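Local structure of GrgF (6LZH) at residues D17-R22 with A88-D93; V11-L16 with T62-D67; A34-P39 with T96-N101. The protein acts as a polyketide transferase of the alpha/beta hydrolase fold in the biosynthesis of gregatin A, a fungal polyketide with an alkylated furanone core. All blocks are in the same frame, centred on the assembly; numbering follows the deposited sequence.

Contact 1 of 3, residues D17-R22 with A88-D93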
loop_
_atom_site.group_PDB
_atom_site.type_symbol
_atom_site.label_atom_id
_atom_site.label_comp_id
_atom_site.label_asym_id
_atom_site.label_seq_id
_atom_site.Cartn_x
_atom_site.Cartn_y
_atom_site.Cartn_z
ATOM N N ASP A 17 -7.679 -12.877 -0.039
ATOM C CA ASP A 17 -8.644 -12.173 0.796
ATOM C C ASP A 17 -10.088 -12.563 0.489
ATOM O O ASP A 17 -11.007 -11.811 0.829
ATOM C CB ASP A 17 -8.453 -10.648 0.704
ATOM C CG ASP A 17 -8.091 -10.156 -0.694
ATOM O OD1 ASP A 17 -8.174 -10.922 -1.673
ATOM O OD2 ASP A 17 -7.720 -8.966 -0.811
ATOM N N GLY A 18 -10.311 -13.733 -0.117
ATOM C CA GLY A 18 -11.634 -14.322 -0.166
ATOM C C GLY A 18 -12.530 -13.929 -1.318
ATOM O O GLY A 18 -13.723 -14.257 -1.285
ATOM N N LEU A 19 -12.015 -13.250 -2.333
ATOM C CA LEU A 19 -12.839 -12.848 -3.463
ATOM C C LEU A 19 -12.765 -13.878 -4.583
ATOM O O LEU A 19 -11.741 -14.536 -4.767
ATOM C CB LEU A 19 -12.373 -11.500 -4.015
ATOM C CG LEU A 19 -12.273 -10.386 -2.983
ATOM C CD1 LEU A 19 -11.453 -9.273 -3.543
ATOM C CD2 LEU A 19 -13.664 -9.916 -2.646
ATOM N N THR A 20 -13.851 -13.978 -5.358
ATOM C CA THR A 20 -13.839 -14.695 -6.625
ATOM C C THR A 20 -13.581 -13.702 -7.751
ATOM O O THR A 20 -14.339 -12.745 -7.926
ATOM C CB THR A 20 -15.165 -15.415 -6.878
ATOM O OG1 THR A 20 -15.393 -16.390 -5.858
ATOM C CG2 THR A 20 -15.120 -16.116 -8.218
ATOM N N LEU A 21 -12.511 -13.917 -8.498
ATOM C CA LEU A 21 -12.245 -13.162 -9.712
ATOM C C LEU A 21 -12.604 -14.036 -10.896
ATOM O O LEU A 21 -12.382 -15.249 -10.864
ATOM C CB LEU A 21 -10.774 -12.761 -9.807
ATOM C CG LEU A 21 -10.197 -11.980 -8.623
ATOM C CD1 LEU A 21 -8.801 -11.487 -8.977
ATOM C CD2 LEU A 21 -11.107 -10.818 -8.220
ATOM N N ARG A 22 -13.137 -13.426 -11.942
ATOM C CA ARG A 22 -13.632 -14.190 -13.080
ATOM C C ARG A 22 -12.988 -13.694 -14.358
ATOM O O ARG A 22 -12.636 -12.515 -14.481
ATOM C CB ARG A 22 -15.171 -14.098 -13.171
ATOM C CG ARG A 22 -15.868 -14.654 -11.921
ATOM C CD ARG A 22 -17.405 -14.612 -11.952
ATOM N NE ARG A 22 -17.954 -15.210 -10.730
ATOM C CZ ARG A 22 -18.103 -14.564 -9.572
ATOM N NH1 ARG A 22 -17.785 -13.284 -9.461
ATOM N NH2 ARG A 22 -18.590 -15.199 -8.515
ATOM N N ALA A 88 -1.881 -6.272 -7.592
ATOM C CA ALA A 88 -0.640 -7.023 -7.730
ATOM C C ALA A 88 -0.692 -8.291 -6.897
ATOM O O ALA A 88 -0.251 -9.354 -7.344
ATOM C CB ALA A 88 0.554 -6.163 -7.300
ATOM N N GLU A 89 -1.190 -8.185 -5.657
ATOM C CA GLU A 89 -1.342 -9.374 -4.824
ATOM C C GLU A 89 -2.199 -10.413 -5.524
ATOM O O GLU A 89 -1.900 -11.612 -5.485
ATOM C CB GLU A 89 -1.968 -8.999 -3.486
ATOM C CG GLU A 89 -1.002 -8.438 -2.473
ATOM C CD GLU A 89 -1.703 -8.179 -1.156
ATOM O OE1 GLU A 89 -2.040 -9.146 -0.435
ATOM O OE2 GLU A 89 -1.955 -7.008 -0.874
ATOM N N HIS A 90 -3.265 -9.966 -6.179
ATOM C CA HIS A 90 -4.167 -10.899 -6.837
ATOM C C HIS A 90 -3.486 -11.591 -8.009
ATOM O O HIS A 90 -3.823 -12.732 -8.329
ATOM C CB HIS A 90 -5.428 -10.161 -7.268
ATOM C CG HIS A 90 -6.336 -9.827 -6.128
ATOM N ND1 HIS A 90 -7.445 -9.018 -6.267
ATOM C CD2 HIS A 90 -6.300 -10.199 -4.823
ATOM C CE1 HIS A 90 -8.052 -8.906 -5.098
ATOM N NE2 HIS A 90 -7.378 -9.614 -4.206
ATOM N N LEU A 91 -2.510 -10.931 -8.643
ATOM C CA LEU A 91 -1.741 -11.594 -9.697
ATOM C C LEU A 91 -0.883 -12.725 -9.139
ATOM O O LEU A 91 -0.656 -13.728 -9.830
ATOM C CB LEU A 91 -0.861 -10.589 -10.430
ATOM C CG LEU A 91 -1.566 -9.723 -11.466
ATOM C CD1 LEU A 91 -0.576 -8.708 -12.031
ATOM C CD2 LEU A 91 -2.149 -10.586 -12.601
ATOM N N HIS A 92 -0.407 -12.599 -7.895
ATOM C CA HIS A 92 0.232 -13.748 -7.247
ATOM C C HIS A 92 -0.762 -14.899 -7.070
ATOM O O HIS A 92 -0.410 -16.075 -7.227
ATOM C CB HIS A 92 0.803 -13.369 -5.881
ATOM C CG HIS A 92 1.629 -12.118 -5.869
ATOM N ND1 HIS A 92 2.390 -11.712 -6.945
ATOM C CD2 HIS A 92 1.808 -11.180 -4.905
ATOM C CE1 HIS A 92 3.012 -10.584 -6.641
ATOM N NE2 HIS A 92 2.681 -10.243 -5.407
ATOM N N ASP A 93 -2.006 -14.581 -6.725
ATOM C CA ASP A 93 -3.010 -15.632 -6.586
ATOM C C ASP A 93 -3.352 -16.229 -7.946
ATOM O O ASP A 93 -3.602 -17.438 -8.062
ATOM C CB ASP A 93 -4.266 -15.074 -5.900
ATOM C CG ASP A 93 -3.994 -14.623 -4.473
ATOM O OD1 ASP A 93 -2.993 -15.108 -3.898
ATOM O OD2 ASP A 93 -4.771 -13.777 -3.936
#

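Contact 2 of 3, residues V11-L16 with T62-D67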
loop_
_atom_site.group_PDB
_atom_site.type_symbol
_atom_site.label_atom_id
_atom_site.label_comp_id
_atom_site.label_asym_id
_atom_site.label_seq_id
_atom_site.Cartn_x
_atom_site.Cartn_y
_atom_site.Cartn_z
ATOM N N VAL A 11 -13.619 -18.909 -16.591
ATOM C CA VAL A 11 -12.912 -19.455 -15.439
ATOM C C VAL A 11 -13.071 -18.488 -14.270
ATOM O O VAL A 11 -13.391 -17.307 -14.438
ATOM C CB VAL A 11 -11.404 -19.709 -15.720
ATOM C CG1 VAL A 11 -11.194 -20.837 -16.719
ATOM C CG2 VAL A 11 -10.709 -18.409 -16.213
ATOM N N GLU A 12 -12.848 -19.006 -13.065
ATOM C CA GLU A 12 -12.775 -18.150 -11.894
ATOM C C GLU A 12 -11.762 -18.731 -10.920
ATOM O O GLU A 12 -11.423 -19.915 -10.972
ATOM C CB GLU A 12 -14.151 -17.956 -11.234
ATOM C CG GLU A 12 -15.017 -19.176 -11.149
ATOM C CD GLU A 12 -16.372 -18.892 -10.501
ATOM O OE1 GLU A 12 -17.160 -18.097 -11.056
ATOM O OE2 GLU A 12 -16.635 -19.482 -9.439
ATOM N N PHE A 13 -11.235 -17.867 -10.059
ATOM C CA PHE A 13 -10.280 -18.325 -9.062
ATOM C C PHE A 13 -10.425 -17.439 -7.837
ATOM O O PHE A 13 -10.993 -16.341 -7.908
ATOM C CB PHE A 13 -8.832 -18.328 -9.596
ATOM C CG PHE A 13 -8.312 -16.947 -10.001
ATOM C CD1 PHE A 13 -8.610 -16.412 -11.260
ATOM C CD2 PHE A 13 -7.516 -16.207 -9.132
ATOM C CE1 PHE A 13 -8.127 -15.157 -11.642
ATOM C CE2 PHE A 13 -7.021 -14.951 -9.495
ATOM C CZ PHE A 13 -7.327 -14.425 -10.753
ATOM N N THR A 14 -9.927 -17.941 -6.707
ATOM C CA THR A 14 -10.133 -17.314 -5.405
ATOM C C THR A 14 -8.879 -16.558 -4.975
ATOM O O THR A 14 -7.756 -17.015 -5.207
ATOM C CB THR A 14 -10.506 -18.378 -4.366
ATOM O OG1 THR A 14 -11.606 -19.157 -4.874
ATOM C CG2 THR A 14 -10.932 -17.740 -3.047
ATOM N N THR A 15 -9.071 -15.392 -4.353
ATOM C CA THR A 15 -7.937 -14.613 -3.870
ATOM C C THR A 15 -7.682 -14.899 -2.393
ATOM O O THR A 15 -8.550 -15.399 -1.673
ATOM C CB THR A 15 -8.177 -13.111 -4.058
ATOM O OG1 THR A 15 -9.268 -12.705 -3.224
ATOM C CG2 THR A 15 -8.515 -12.790 -5.509
ATOM N N LEU A 16 -6.481 -14.536 -1.937
ATOM C CA LEU A 16 -6.152 -14.735 -0.529
ATOM C C LEU A 16 -7.165 -14.038 0.375
ATOM O O LEU A 16 -7.519 -14.561 1.438
ATOM C CB LEU A 16 -4.733 -14.248 -0.241
ATOM C CG LEU A 16 -4.155 -14.423 1.175
ATOM C CD1 LEU A 16 -4.127 -15.889 1.605
ATOM C CD2 LEU A 16 -2.765 -13.842 1.231
ATOM N N THR A 62 -0.816 -20.138 -23.590
ATOM C CA THR A 62 -2.101 -20.160 -22.891
ATOM C C THR A 62 -2.303 -18.864 -22.117
ATOM O O THR A 62 -1.482 -18.505 -21.265
ATOM C CB THR A 62 -2.185 -21.366 -21.947
ATOM O OG1 THR A 62 -2.200 -22.575 -22.713
ATOM C CG2 THR A 62 -3.464 -21.325 -21.137
ATOM N N CYS A 63 -3.402 -18.161 -22.393
ATOM C CA CYS A 63 -3.629 -16.848 -21.807
ATOM C C CYS A 63 -4.794 -16.864 -20.823
ATOM O O CYS A 63 -5.831 -17.496 -21.064
ATOM C CB CYS A 63 -3.888 -15.798 -22.908
ATOM S SG CYS A 63 -2.459 -15.589 -24.009
ATOM N N LEU A 64 -4.585 -16.183 -19.695
ATOM C CA LEU A 64 -5.605 -15.908 -18.688
ATOM C C LEU A 64 -5.895 -14.411 -18.718
ATOM O O LEU A 64 -4.986 -13.588 -18.543
ATOM C CB LEU A 64 -5.140 -16.322 -17.283
ATOM C CG LEU A 64 -6.087 -15.910 -16.142
ATOM C CD1 LEU A 64 -7.481 -16.607 -16.245
ATOM C CD2 LEU A 64 -5.451 -16.161 -14.785
ATOM N N LEU A 65 -7.149 -14.055 -18.962
ATOM C CA LEU A 65 -7.570 -12.661 -19.013
ATOM C C LEU A 65 -8.715 -12.509 -18.029
ATOM O O LEU A 65 -9.757 -13.142 -18.205
ATOM C CB LEU A 65 -8.010 -12.307 -20.442
ATOM C CG LEU A 65 -8.570 -10.943 -20.769
ATOM C CD1 LEU A 65 -7.638 -9.892 -20.226
ATOM C CD2 LEU A 65 -8.764 -10.797 -22.300
ATOM N N TYR A 66 -8.540 -11.694 -16.992
ATOM C CA TYR A 66 -9.561 -11.659 -15.954
ATOM C C TYR A 66 -9.914 -10.242 -15.527
ATOM O O TYR A 66 -9.161 -9.293 -15.755
ATOM C CB TYR A 66 -9.150 -12.503 -14.752
ATOM C CG TYR A 66 -8.005 -12.027 -13.885
ATOM C CD1 TYR A 66 -8.193 -11.025 -12.934
ATOM C CD2 TYR A 66 -6.766 -12.644 -13.952
ATOM C CE1 TYR A 66 -7.174 -10.624 -12.113
ATOM C CE2 TYR A 66 -5.720 -12.256 -13.119
ATOM C CZ TYR A 66 -5.933 -11.243 -12.197
ATOM O OH TYR A 66 -4.913 -10.843 -11.358
ATOM N N ASP A 67 -11.110 -10.115 -14.938
ATOM C CA ASP A 67 -11.572 -8.829 -14.437
ATOM C C ASP A 67 -10.972 -8.612 -13.057
ATOM O O ASP A 67 -11.102 -9.493 -12.191
ATOM C CB ASP A 67 -13.108 -8.769 -14.369
ATOM C CG ASP A 67 -13.755 -8.637 -15.743
ATOM O OD1 ASP A 67 -13.223 -7.886 -16.579
ATOM O OD2 ASP A 67 -14.813 -9.251 -15.984
#

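Contact 3 of 3, residues A34-P39 with T96-N101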
loop_
_atom_site.group_PDB
_atom_site.type_symbol
_atom_site.label_atom_id
_atom_site.label_comp_id
_atom_site.label_asym_id
_atom_site.label_seq_id
_atom_site.Cartn_x
_atom_site.Cartn_y
_atom_site.Cartn_z
ATOM N N ALA A 34 2.647 -19.696 -20.694
ATOM C CA ALA A 34 1.370 -19.079 -20.346
ATOM C C ALA A 34 1.568 -17.602 -20.019
ATOM O O ALA A 34 2.682 -17.145 -19.720
ATOM C CB ALA A 34 0.693 -19.779 -19.163
ATOM N N LEU A 35 0.450 -16.869 -20.054
ATOM C CA LEU A 35 0.445 -15.417 -19.919
ATOM C C LEU A 35 -0.822 -14.978 -19.201
ATOM O O LEU A 35 -1.933 -15.373 -19.589
ATOM C CB LEU A 35 0.524 -14.742 -21.289
ATOM C CG LEU A 35 0.813 -13.246 -21.319
ATOM C CD1 LEU A 35 2.233 -12.979 -20.870
ATOM C CD2 LEU A 35 0.592 -12.708 -22.735
ATOM N N ILE A 36 -0.646 -14.163 -18.163
ATOM C CA ILE A 36 -1.738 -13.543 -17.420
ATOM C C ILE A 36 -1.785 -12.071 -17.815
ATOM O O ILE A 36 -0.814 -11.333 -17.589
ATOM C CB ILE A 36 -1.555 -13.701 -15.902
ATOM C CG1 ILE A 36 -1.419 -15.180 -15.526
ATOM C CG2 ILE A 36 -2.712 -13.030 -15.161
ATOM C CD1 ILE A 36 -1.103 -15.400 -14.056
ATOM N N MET A 37 -2.912 -11.642 -18.386
ATOM C CA MET A 37 -3.047 -10.320 -18.997
ATOM C C MET A 37 -3.927 -9.413 -18.143
ATOM O O MET A 37 -5.018 -9.815 -17.721
ATOM C CB MET A 37 -3.626 -10.445 -20.410
ATOM C CG MET A 37 -2.710 -11.259 -21.339
ATOM S SD MET A 37 -3.473 -11.617 -22.936
ATOM C CE MET A 37 -3.546 -9.977 -23.688
ATOM N N SER A 38 -3.460 -8.185 -17.905
ATOM C CA SER A 38 -4.136 -7.230 -17.035
ATOM C C SER A 38 -4.559 -6.020 -17.857
ATOM O O SER A 38 -3.737 -5.469 -18.614
ATOM C CB SER A 38 -3.214 -6.767 -15.882
ATOM O OG SER A 38 -2.910 -7.811 -14.980
ATOM N N PRO A 39 -5.811 -5.557 -17.712
ATOM C CA PRO A 39 -6.328 -4.502 -18.591
ATOM C C PRO A 39 -6.034 -3.104 -18.073
ATOM O O PRO A 39 -5.433 -2.943 -17.001
ATOM C CB PRO A 39 -7.840 -4.789 -18.616
ATOM C CG PRO A 39 -8.110 -5.366 -17.252
ATOM C CD PRO A 39 -6.862 -6.139 -16.853
ATOM N N THR A 96 -0.576 -18.687 -8.762
ATOM C CA THR A 96 -0.830 -19.901 -7.978
ATOM C C THR A 96 -1.875 -20.781 -8.645
ATOM O O THR A 96 -1.673 -21.990 -8.810
ATOM C CB THR A 96 -1.291 -19.516 -6.570
ATOM O OG1 THR A 96 -0.239 -18.807 -5.914
ATOM C CG2 THR A 96 -1.688 -20.750 -5.751
ATOM N N TRP A 97 -3.009 -20.187 -9.012
ATOM C CA TRP A 97 -4.059 -20.907 -9.730
ATOM C C TRP A 97 -3.540 -21.495 -11.039
ATOM O O TRP A 97 -3.757 -22.679 -11.340
ATOM C CB TRP A 97 -5.222 -19.947 -9.998
ATOM C CG TRP A 97 -6.350 -20.526 -10.759
ATOM C CD1 TRP A 97 -7.356 -21.309 -10.268
ATOM C CD2 TRP A 97 -6.616 -20.356 -12.159
ATOM N NE1 TRP A 97 -8.231 -21.647 -11.287
ATOM C CE2 TRP A 97 -7.795 -21.071 -12.452
ATOM C CE3 TRP A 97 -5.970 -19.668 -13.190
ATOM C CZ2 TRP A 97 -8.337 -21.122 -13.735
ATOM C CZ3 TRP A 97 -6.510 -19.713 -14.465
ATOM C CH2 TRP A 97 -7.684 -20.435 -14.726
ATOM N N PHE A 98 -2.859 -20.670 -11.843
ATOM C CA PHE A 98 -2.509 -21.075 -13.200
ATOM C C PHE A 98 -1.561 -22.260 -13.208
ATOM O O PHE A 98 -1.660 -23.127 -14.088
ATOM C CB PHE A 98 -1.878 -19.896 -13.959
ATOM C CG PHE A 98 -2.149 -19.933 -15.426
ATOM C CD1 PHE A 98 -2.832 -21.019 -15.942
ATOM C CD2 PHE A 98 -1.779 -18.908 -16.275
ATOM C CE1 PHE A 98 -3.131 -21.105 -17.265
ATOM C CE2 PHE A 98 -2.086 -18.993 -17.647
ATOM C CZ PHE A 98 -2.760 -20.104 -18.118
ATOM N N LYS A 99 -0.663 -22.318 -12.222
ATOM C CA LYS A 99 0.310 -23.395 -12.142
ATOM C C LYS A 99 -0.346 -24.774 -12.105
ATOM O O LYS A 99 0.280 -25.769 -12.500
ATOM C CB LYS A 99 1.186 -23.195 -10.909
ATOM C CG LYS A 99 2.394 -22.311 -11.153
ATOM C CD LYS A 99 2.991 -21.810 -9.861
ATOM C CE LYS A 99 3.219 -22.927 -8.866
ATOM N NZ LYS A 99 4.286 -22.553 -7.892
ATOM N N GLU A 100 -1.594 -24.863 -11.637
ATOM C CA GLU A 100 -2.262 -26.156 -11.570
ATOM C C GLU A 100 -2.833 -26.602 -12.909
ATOM O O GLU A 100 -3.295 -27.744 -13.020
ATOM C CB GLU A 100 -3.369 -26.121 -10.513
ATOM C CG GLU A 100 -2.842 -25.946 -9.099
ATOM C CD GLU A 100 -2.020 -27.148 -8.617
ATOM O OE1 GLU A 100 -2.602 -28.249 -8.447
ATOM O OE2 GLU A 100 -0.797 -26.988 -8.393
ATOM N N ASN A 101 -2.794 -25.762 -13.926
ATOM C CA ASN A 101 -3.297 -26.190 -15.226
ATOM C C ASN A 101 -2.248 -27.056 -15.922
ATOM O O ASN A 101 -1.101 -26.621 -16.077
ATOM C CB ASN A 101 -3.655 -24.977 -16.083
ATOM C CG ASN A 101 -4.515 -25.331 -17.279
ATOM O OD1 ASN A 101 -4.153 -26.178 -18.099
ATOM N ND2 ASN A 101 -5.661 -24.673 -17.393
#

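Contact 1 of 3, residues D17-R22 with A88-D93
His90 reaches out from its helix and is met by Asp17 at the edge of its imidazole and by two leucines obliquely. Its NE2 gives a hydrogen bond to Asp17 OD1 at 3.0 Å, with an N-H...O angle of 149°. OD1 takes it on its syn lone pair, and the oxygen sits 19° out of the ring plane. A weak second bond runs from His90 NE2 to Asp17 OD2 at 3.5 Å. The carboxylate stands steeply to the ring, the planes 71° apart. Its oxygens have further partners, OD1 in Thr15 OG1 and OD2 in Gln86 NE2, so its rotation is well fixed although Asp17 lies on the solvent side. The tightly packed part belongs to the buried Leu21 and His90: Leu21 CG, anti to its own carbonyl carbon, sends CD1 to within 3.9 Å of His90 ND1. Leu19, partly exposed, stands between this patch and the solvent side, its CD1 3.8 Å from His90 CE1. Each leucine crosses the histidine at about a right angle. Asp93 OD2 lies 5.0 Å from Asp17 OD1, near but not touching; it is held by Leu16 N and by Arg161 of the second subunit, which probably offsets the like charges. The contact thus lays the start of strand 20-26 and the turn before it against helix 84-99, whose Leu91 packs on helix 116-127 and on strands 62-66 and 32-38.

Contact 2 of 3, residues V11-L16 with T62-D67
Leu64 is where strand 62-66 first meets strand 9-14. With its CG anti to the backbone N (chi1 173°), it brings both methyls to the other strand: CD1 lies 3.7 Å from Val11 CG2, and CD2 lies 4.2 Å from Phe13 CE1, oblique to that ring. Val11 and Phe13, two residues apart, thus receive one branch each, while Leu64 CG itself lies at the edge of the Tyr66 ring, in its plane. The two strands are not sheet neighbours. Strand 20-26 runs between them, antiparallel to both, and Phe13 exchanges backbone hydrogen bonds with Leu21 on it. Their axes come within 8.8 Å at an angle of 75°, consistent with a strong twist at this end of the mixed alpha/beta hydrolase sheet, which would bring side chains of strand 9-14 across strand 20-26. Leu65 points away from strand 9-14; its side chain packs on Met37 and on helix 49-58. Tyr66 faces back again and forms a T-shaped pair with Phe13, the ring centroids 4.9 Å apart and the planes at 78°. Phe13 supplies the edge: its CZ stands 3.5 Å above the middle of the tyrosine ring and 3.6 Å from Tyr66 CE2. The Phe13 ring also meets Trp97 of helix 84-99, and Leu21 and Leu91 touch Tyr66.

Contact 3 of 3, residues A34-P39 with T96-N101
Phe98 dips from helix 84-99 onto the start of segment 34-39 and gives up more surface than any other residue here, with Ala34 and Ile36 sharing the opposing side. The Ala34 methyl is the closest partner: its CB lies 3.3 Å from Phe98 CE2 and 3.6 Å from Phe98 CZ, a close fit. The alpha carbons of Ala34 and Phe98 are 8.4 Å apart. Ile36 continues the patch two residues on, its CG1 meeting Phe98 CD2 at 3.8 Å, the two side chains running antiparallel past one another. In Ile36 that branch lies beside the backbone N (chi1 -56°), which directs CG1 at the ring. The phenylalanine reaches its place with an unusual chi1 of -149°, off a staggered position, which suggests some strain accepted to fit the ring against the strand. An alanine here removes the ring, and a gap would probably open beside Ala34 CB, while Ile36 CG1 would be likely to lose one of its partners on the helix. Ile36 also packs on Ala94 and Val95 of the same helix, whereas Leu35, whose side chain starts away from segment 96-101, touches Phe56 of helix 49-58. Helices thus pack on both faces of a central strand, the three-layer alpha/beta/alpha construction of the alpha/beta hydrolase fold.

In the fold
The three contacts form one continuous region on the same side of the chain's centre. Contacts 2 and 3 have centres about 7 Å apart, contacts 1 and 2 about 8 Å, and contacts 1 and 3 about 11 Å. Contacts 1 and 3 share helix 84-99. Contact 2 joins contact 3 through probable backbone hydrogen bonds between neighbouring strands, such as Leu64 N to Leu35 O at 2.8 Å, and joins contact 1 where Asp93 OD2 probably accepts from Leu16 N at 2.7 Å. All three lie away from the active-site residues Cys115, Asp240 and His269 and from the sodium sites; Cys115 follows strand 108-114, the sheet neighbour of strand 32-38.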